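PDB 3R44: fatty acyl CoA synthetase FADD13 (FATTY-ACYL-CoA SYNTHETASE) from Mycobacterium tuberculosis, which belongs to the ANL superfamily of AMP-binding enzymes, built from a large N-terminal AMP-binding domain and a smaller C-terminal domain in one chain. Local coordinates for residues D69-L74 / L91-V96; Y315-S320 / G390-G395. All blocks are in the same frame, centred on the assembly; numbering follows the deposited sequence.

Contact 1: residues D69-L74 / L91-V96; sequences DRVALL and LGAVAV
Four backbone hydrogen bonds zip 69-74 to 91-96, with donors and acceptors taken in turn from each side. Val-94 N donates to Asp-69 O (2.9 Å), and Val-94 O receives Val-71 N at 2.8 Å. The next pair repeats this two residues further on: Val-96 N bonds to Val-71 O, and Leu-73 N reaches Val-96 O at 2.8 Å. Weaker CA-H...O contacts back these bonds up, the shortest from Arg-70 CA to Val-94 O at 3.1 Å, so that Val-94 O has this weak contact beside its hydrogen bond from Val-71 N. The pairing is parallel, Arg-70 opposite Val-94, Val-71 opposite Ala-95 and Ala-72 opposite Val-96. It closes a beta-alpha-beta unit: strand 70-74 leads through helix 79-91, which ends in a Schellman motif at Gly-92, into strand 94-97, at the border of a four-stranded parallel sheet. On one face Arg-70 lays its aliphatic part alongside Val-94, CG to CG1 3.9 Å, and presses CG on Val-96 CG2 at 3.6 Å. Bends at chi2 and chi3 then turn the guanidinium back, where NE bonds to Ser-114 O and NH1 to Gly-68 O. On the same face Ala-72 CB lies 4.2 Å from Val-96 CB; helix 104-114 covers both, Leu-111 on Ala-72 and Ile-110 on Val-96. On the face of Val-71 and Ala-95 the apolar contacts are fewer: Leu-73 brings CD1 to 4.2 Å from Ala-95 CB, and Ala-93, just before the strand, lies more loosely against Val-71 CG2. Phe-81, Leu-84 and Phe-85 of helix 79-91 cover Leu-73 and Ala-95, while Leu-60 of helix 46-62 lies against Val-71.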
ATOM      1  N   ASP A  69      12.308  13.270  16.030  1.00 17.29           N
ATOM      2  CA  ASP A  69      12.807  13.992  14.818  1.00 17.58           C
ATOM      3  C   ASP A  69      12.537  13.139  13.536  1.00 17.16           C
ATOM      4  O   ASP A  69      12.638  11.887  13.586  1.00 16.30           O
ATOM      5  CB  ASP A  69      14.311  14.272  14.894  1.00 18.01           C
ATOM      6  CG  ASP A  69      14.688  15.326  15.924  1.00 23.59           C
ATOM      7  OD1 ASP A  69      13.847  16.218  16.211  1.00 21.73           O
ATOM      8  OD2 ASP A  69      15.828  15.218  16.439  1.00 23.87           O
ATOM      9  N   ARG A  70      12.204  13.796  12.423  1.00 15.64           N
ATOM     10  CA  ARG A  70      11.871  13.075  11.192  1.00 15.41           C
ATOM     11  C   ARG A  70      13.056  12.982  10.275  1.00 15.39           C
ATOM     12  O   ARG A  70      13.767  13.978  10.058  1.00 14.19           O
ATOM     13  CB  ARG A  70      10.684  13.714  10.444  1.00 14.07           C
ATOM     14  CG  ARG A  70       9.275  13.324  10.944  1.00 14.80           C
ATOM     15  CD  ARG A  70       8.914  13.962  12.274  1.00 16.02           C
ATOM     16  NE  ARG A  70       8.808  15.430  12.168  1.00 15.58           N
ATOM     17  CZ  ARG A  70       8.941  16.313  13.157  1.00 19.43           C
ATOM     18  NH1 ARG A  70       9.347  15.977  14.383  1.00 17.32           N
ATOM     19  NH2 ARG A  70       8.747  17.592  12.881  1.00 19.50           N
ATOM     20  N   VAL A  71      13.278  11.767   9.766  1.00 15.52           N
ATOM     21  CA  VAL A  71      14.353  11.452   8.792  1.00 15.54           C
ATOM     22  C   VAL A  71      13.623  10.972   7.537  1.00 14.65           C
ATOM     23  O   VAL A  71      12.962   9.895   7.552  1.00 14.09           O
ATOM     24  CB  VAL A  71      15.245  10.264   9.273  1.00 16.52           C
ATOM     25  CG1 VAL A  71      16.394  10.062   8.243  1.00 17.34           C
ATOM     26  CG2 VAL A  71      15.757  10.561  10.718  1.00 18.26           C
ATOM     27  N   ALA A  72      13.696  11.752   6.474  1.00 14.94           N
ATOM     28  CA  ALA A  72      13.071  11.341   5.212  1.00 13.92           C
ATOM     29  C   ALA A  72      13.996  10.373   4.479  1.00 15.12           C
ATOM     30  O   ALA A  72      15.219  10.545   4.450  1.00 18.22           O
ATOM     31  CB  ALA A  72      12.750  12.574   4.316  1.00 14.58           C
ATOM     32  N   LEU A  73      13.381   9.397   3.824  1.00 14.94           N
ATOM     33  CA  LEU A  73      14.092   8.344   3.087  1.00 16.59           C
ATOM     34  C   LEU A  73      13.594   8.347   1.668  1.00 16.62           C
ATOM     35  O   LEU A  73      12.424   8.033   1.419  1.00 19.14           O
ATOM     36  CB  LEU A  73      13.900   6.971   3.740  1.00 16.10           C
ATOM     37  CG  LEU A  73      14.349   6.830   5.200  1.00 18.47           C
ATOM     38  CD1 LEU A  73      13.904   5.439   5.733  1.00 18.41           C
ATOM     39  CD2 LEU A  73      15.830   7.058   5.337  1.00 17.78           C
ATOM     40  N   LEU A  74      14.462   8.746   0.747  1.00 16.23           N
ATOM     41  CA  LEU A  74      14.116   8.805  -0.690  1.00 17.77           C
ATOM     42  C   LEU A  74      15.136   8.005  -1.498  1.00 18.35           C
ATOM     43  O   LEU A  74      16.127   8.553  -2.008  1.00 18.55           O
ATOM     44  CB  LEU A  74      14.096  10.286  -1.126  1.00 17.95           C
ATOM     45  CG  LEU A  74      13.602  10.693  -2.508  1.00 18.76           C
ATOM     46  CD1 LEU A  74      12.100  10.260  -2.708  1.00 17.24           C
ATOM     47  CD2 LEU A  74      13.802  12.195  -2.826  1.00 20.85           C
ATOM     48  N   LEU A  91      16.285   4.787  18.000  1.00 14.19           N
ATOM     49  CA  LEU A  91      16.431   6.157  18.536  1.00 15.69           C
ATOM     50  C   LEU A  91      15.160   6.887  18.911  1.00 15.98           C
ATOM     51  O   LEU A  91      15.225   7.970  19.543  1.00 15.67           O
ATOM     52  CB  LEU A  91      17.169   7.034  17.498  1.00 17.54           C
ATOM     53  CG  LEU A  91      18.587   6.631  17.117  1.00 18.19           C
ATOM     54  CD1 LEU A  91      19.092   7.537  16.007  1.00 14.25           C
ATOM     55  CD2 LEU A  91      19.516   6.734  18.312  1.00 20.43           C
ATOM     56  N   GLY A  92      14.005   6.348  18.559  1.00 14.55           N
ATOM     57  CA  GLY A  92      12.719   7.012  18.781  1.00 14.51           C
ATOM     58  C   GLY A  92      12.467   8.093  17.731  1.00 14.97           C
ATOM     59  O   GLY A  92      11.577   8.938  17.874  1.00 17.55           O
ATOM     60  N   ALA A  93      13.265   8.057  16.679  1.00 14.20           N
ATOM     61  CA  ALA A  93      13.074   8.881  15.490  1.00 15.26           C
ATOM     62  C   ALA A  93      11.969   8.376  14.560  1.00 14.35           C
ATOM     63  O   ALA A  93      11.483   7.244  14.658  1.00 14.51           O
ATOM     64  CB  ALA A  93      14.459   9.117  14.693  1.00 14.10           C
ATOM     65  N   VAL A  94      11.591   9.226  13.619  1.00 14.19           N
ATOM     66  CA  VAL A  94      10.434   9.004  12.812  1.00 14.35           C
ATOM     67  C   VAL A  94      10.847   9.002  11.330  1.00 13.84           C
ATOM     68  O   VAL A  94      11.343  10.005  10.794  1.00 14.87           O
ATOM     69  CB  VAL A  94       9.382  10.054  13.108  1.00 13.90           C
ATOM     70  CG1 VAL A  94       8.117   9.844  12.249  1.00 14.16           C
ATOM     71  CG2 VAL A  94       9.024  10.061  14.625  1.00 14.46           C
ATOM     72  N   ALA A  95      10.731   7.850  10.709  1.00 13.08           N
ATOM     73  CA  ALA A  95      11.094   7.720   9.328  1.00 12.71           C
ATOM     74  C   ALA A  95       9.976   8.246   8.455  1.00 11.77           C
ATOM     75  O   ALA A  95       8.808   8.065   8.751  1.00 14.17           O
ATOM     76  CB  ALA A  95      11.405   6.232   8.966  1.00 12.61           C
ATOM     77  N   VAL A  96      10.356   8.913   7.384  1.00 11.57           N
ATOM     78  CA  VAL A  96       9.427   9.466   6.397  1.00 12.53           C
ATOM     79  C   VAL A  96       9.801   8.875   5.011  1.00 11.70           C
ATOM     80  O   VAL A  96      10.577   9.461   4.218  1.00 13.12           O
ATOM     81  CB  VAL A  96       9.395  11.004   6.341  1.00 13.80           C
ATOM     82  CG1 VAL A  96       8.305  11.462   5.402  1.00 14.47           C
ATOM     83  CG2 VAL A  96       9.110  11.606   7.761  1.00 14.74           C
TER

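Contact 2: residues Y315-S320 / G390-G395; sequences YALTES and GWFRTG
Tyr-315 and Phe-392 both carry CG anti to the backbone N (chi1 168° and 173°), which directs each ring toward the other segment. The tyrosine hydroxyl thereby arrives head-on at Thr-394, OH lying 3.4 Å from CB and 3.5 Å from the CG2 methyl. In Thr-394 the rotation about CA-CB places OG1 between the backbone N and the carbonyl carbon; OG1 is hydrogen-bonded to Val-365 O and Asp-396 N, which fixes that rotation. Leu-317 crosses the threonine side chain at about a right angle. Its CD1 touches two residues of strand 391-394, 3.8 Å from Thr-394 CB and 3.9 Å from Phe-392 CE2, meeting the ring at its edge and in its plane. Glu-319 also runs crosswise to the phenylalanine, with CB and CG each 3.6 Å from CZ, and its carboxylate is inclined by 43° to the ring. A bend at chi2 turns the carboxylate off the line of the chain, and OE2 bonds to Tyr-376 OH. Leu-317 N donates to Ser-320 OG at 3.0 Å and Ser-320 N returns a bond to Leu-317 O, closing the turn that presents Leu-317 and Glu-319. No hydrogen bond joins the segments directly, but Asp-396 OD2 binds Tyr-315 OH, just past the corner at Gly-395. The segments carry the A5 (YALTES) and A7 (WFRTGD, ending at Asp-396) core motifs of the adenylate-forming superfamily, which in relatives help to line the nucleotide site. Strand 310-316 of the mixed sheet, and the turn after it, thus meet strand 391-394 of a separate antiparallel sheet, with strands 364-369 and 406-410 packing on Tyr-315 and strand 172-178 touching Glu-319.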
ATOM      1  N   TYR A 315      -7.244  -6.420   1.429  1.00 16.31           N
ATOM      2  CA  TYR A 315      -7.567  -5.046   1.423  1.00 15.70           C
ATOM      3  C   TYR A 315      -6.866  -4.381   2.599  1.00 15.56           C
ATOM      4  O   TYR A 315      -6.963  -4.875   3.750  1.00 13.76           O
ATOM      5  CB  TYR A 315      -9.052  -4.899   1.600  1.00 16.07           C
ATOM      6  CG  TYR A 315      -9.523  -3.495   1.889  1.00 16.31           C
ATOM      7  CD1 TYR A 315      -9.549  -2.525   0.880  1.00 17.61           C
ATOM      8  CD2 TYR A 315      -9.940  -3.137   3.166  1.00 15.49           C
ATOM      9  CE1 TYR A 315     -10.053  -1.257   1.119  1.00 17.91           C
ATOM     10  CE2 TYR A 315     -10.411  -1.861   3.421  1.00 18.15           C
ATOM     11  CZ  TYR A 315     -10.451  -0.926   2.396  1.00 20.70           C
ATOM     12  OH  TYR A 315     -10.921   0.335   2.691  1.00 23.27           O
ATOM     13  N   ALA A 316      -6.186  -3.266   2.307  1.00 15.41           N
ATOM     14  CA  ALA A 316      -5.526  -2.469   3.369  1.00 15.94           C
ATOM     15  C   ALA A 316      -5.371  -1.058   2.843  1.00 16.76           C
ATOM     16  O   ALA A 316      -5.561  -0.841   1.635  1.00 19.11           O
ATOM     17  CB  ALA A 316      -4.175  -3.073   3.694  1.00 17.37           C
ATOM     18  N   LEU A 317      -4.971  -0.134   3.710  1.00 17.00           N
ATOM     19  CA  LEU A 317      -4.819   1.269   3.369  1.00 17.18           C
ATOM     20  C   LEU A 317      -3.535   1.665   4.017  1.00 14.02           C
ATOM     21  O   LEU A 317      -3.119   1.029   4.969  1.00 12.77           O
ATOM     22  CB  LEU A 317      -5.934   2.110   3.988  1.00 19.09           C
ATOM     23  CG  LEU A 317      -7.377   1.887   3.590  1.00 24.30           C
ATOM     24  CD1 LEU A 317      -8.182   3.111   4.097  1.00 26.88           C
ATOM     25  CD2 LEU A 317      -7.466   1.779   2.070  1.00 28.35           C
ATOM     26  N   THR A 318      -2.972   2.781   3.625  1.00 13.80           N
ATOM     27  CA  THR A 318      -1.929   3.409   4.434  1.00 14.00           C
ATOM     28  C   THR A 318      -2.295   3.597   5.912  1.00 13.12           C
ATOM     29  O   THR A 318      -1.496   3.268   6.783  1.00 12.05           O
ATOM     30  CB  THR A 318      -1.458   4.722   3.759  1.00 15.75           C
ATOM     31  OG1 THR A 318      -1.073   4.392   2.411  1.00 18.69           O
ATOM     32  CG2 THR A 318      -0.265   5.321   4.479  1.00 14.97           C
ATOM     33  N   GLU A 319      -3.516   4.053   6.169  1.00 12.41           N
ATOM     34  CA  GLU A 319      -4.035   4.297   7.517  1.00 13.73           C
ATOM     35  C   GLU A 319      -4.127   3.036   8.371  1.00 13.86           C
ATOM     36  O   GLU A 319      -4.192   3.124   9.585  1.00 14.14           O
ATOM     37  CB  GLU A 319      -5.398   4.964   7.425  1.00 14.27           C
ATOM     38  CG  GLU A 319      -5.313   6.420   6.958  1.00 15.49           C
ATOM     39  CD  GLU A 319      -5.539   6.598   5.444  1.00 18.96           C
ATOM     40  OE1 GLU A 319      -5.158   5.688   4.623  1.00 17.87           O
ATOM     41  OE2 GLU A 319      -6.010   7.716   5.074  1.00 19.78           O
ATOM     42  N   SER A 320      -4.197   1.874   7.732  1.00 12.73           N
ATOM     43  CA  SER A 320      -4.241   0.586   8.457  1.00 13.70           C
ATOM     44  C   SER A 320      -2.927  -0.170   8.465  1.00 14.47           C
ATOM     45  O   SER A 320      -2.862  -1.346   8.813  1.00 14.23           O
ATOM     46  CB  SER A 320      -5.366  -0.269   7.915  1.00 13.96           C
ATOM     47  OG  SER A 320      -5.014  -0.769   6.666  1.00 14.55           O
ATOM     48  N   GLY A 390     -13.957   5.070  17.730  1.00 25.06           N
ATOM     49  CA  GLY A 390     -12.852   4.175  17.600  1.00 23.23           C
ATOM     50  C   GLY A 390     -12.779   3.505  16.253  1.00 20.41           C
ATOM     51  O   GLY A 390     -11.792   2.907  15.982  1.00 19.93           O
ATOM     52  N   TRP A 391     -13.851   3.563  15.432  1.00 18.66           N
ATOM     53  CA  TRP A 391     -13.846   2.962  14.093  1.00 17.09           C
ATOM     54  C   TRP A 391     -13.322   3.981  13.091  1.00 17.53           C
ATOM     55  O   TRP A 391     -13.853   5.077  13.011  1.00 18.12           O
ATOM     56  CB  TRP A 391     -15.234   2.560  13.690  1.00 18.19           C
ATOM     57  CG  TRP A 391     -15.788   1.442  14.467  1.00 16.92           C
ATOM     58  CD1 TRP A 391     -16.540   1.502  15.576  1.00 17.33           C
ATOM     59  CD2 TRP A 391     -15.688   0.064  14.115  1.00 13.19           C
ATOM     60  NE1 TRP A 391     -16.953   0.221  15.948  1.00 14.55           N
ATOM     61  CE2 TRP A 391     -16.423  -0.676  15.062  1.00 15.22           C
ATOM     62  CE3 TRP A 391     -15.043  -0.608  13.080  1.00 14.77           C
ATOM     63  CZ2 TRP A 391     -16.502  -2.067  15.035  1.00 17.52           C
ATOM     64  CZ3 TRP A 391     -15.138  -1.994  13.041  1.00 14.86           C
ATOM     65  CH2 TRP A 391     -15.857  -2.705  14.027  1.00 17.63           C
ATOM     66  N   PHE A 392     -12.272   3.597  12.363  1.00 16.30           N
ATOM     67  CA  PHE A 392     -11.702   4.416  11.310  1.00 14.65           C
ATOM     68  C   PHE A 392     -12.573   4.326  10.049  1.00 13.97           C
ATOM     69  O   PHE A 392     -12.825   3.236   9.569  1.00 14.03           O
ATOM     70  CB  PHE A 392     -10.276   3.981  10.959  1.00 12.98           C
ATOM     71  CG  PHE A 392      -9.736   4.701   9.789  1.00 11.07           C
ATOM     72  CD1 PHE A 392      -9.353   6.033   9.889  1.00 14.47           C
ATOM     73  CD2 PHE A 392      -9.613   4.079   8.572  1.00 14.22           C
ATOM     74  CE1 PHE A 392      -8.923   6.722   8.785  1.00 17.03           C
ATOM     75  CE2 PHE A 392      -9.163   4.752   7.490  1.00 13.19           C
ATOM     76  CZ  PHE A 392      -8.795   6.074   7.580  1.00 16.70           C
ATOM     77  N   ARG A 393     -13.022   5.457   9.533  1.00 13.92           N
ATOM     78  CA  ARG A 393     -13.818   5.481   8.315  1.00 15.65           C
ATOM     79  C   ARG A 393     -12.955   5.578   7.065  1.00 15.33           C
ATOM     80  O   ARG A 393     -12.264   6.593   6.820  1.00 15.99           O
ATOM     81  CB  ARG A 393     -14.775   6.646   8.372  1.00 16.42           C
ATOM     82  CG  ARG A 393     -15.729   6.529   9.560  1.00 20.68           C
ATOM     83  CD  ARG A 393     -16.698   7.690   9.751  1.00 24.22           C
ATOM     84  NE  ARG A 393     -17.448   8.018   8.547  1.00 23.53           N
ATOM     85  CZ  ARG A 393     -18.327   9.004   8.420  1.00 29.03           C
ATOM     86  NH1 ARG A 393     -18.659   9.776   9.433  1.00 29.68           N
ATOM     87  NH2 ARG A 393     -18.901   9.198   7.252  1.00 29.92           N
ATOM     88  N   THR A 394     -12.976   4.541   6.260  1.00 15.93           N
ATOM     89  CA  THR A 394     -12.060   4.460   5.135  1.00 15.61           C
ATOM     90  C   THR A 394     -12.455   5.360   3.961  1.00 16.27           C
ATOM     91  O   THR A 394     -11.587   5.688   3.152  1.00 19.24           O
ATOM     92  CB  THR A 394     -11.934   3.000   4.589  1.00 14.60           C
ATOM     93  OG1 THR A 394     -13.216   2.597   4.064  1.00 16.31           O
ATOM     94  CG2 THR A 394     -11.499   2.007   5.686  1.00 12.26           C
ATOM     95  N   GLY A 395     -13.738   5.696   3.815  1.00 17.17           N
ATOM     96  CA  GLY A 395     -14.228   6.387   2.649  1.00 18.18           C
ATOM     97  C   GLY A 395     -14.484   5.436   1.487  1.00 18.59           C
ATOM     98  O   GLY A 395     -14.931   5.855   0.413  1.00 20.76           O
TER

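Contacts 1 and 2 follow one another along the chain and do not touch: their centres lie 23 Å apart and their nearest atoms about 10 Å. They belong to different sheets, contact 1 to the parallel four-stranded one and contact 2 to the seam between the mixed and the antiparallel sheets. Of the two, contact 2 is the one whose motifs probably border the nucleotide site, as in relatives; no nucleotide is modelled here. None of the residues lining the bound histidine belongs to either contact, though Thr-318 O in contact 2 bonds to His-190, two residues before His-192 of that pocket.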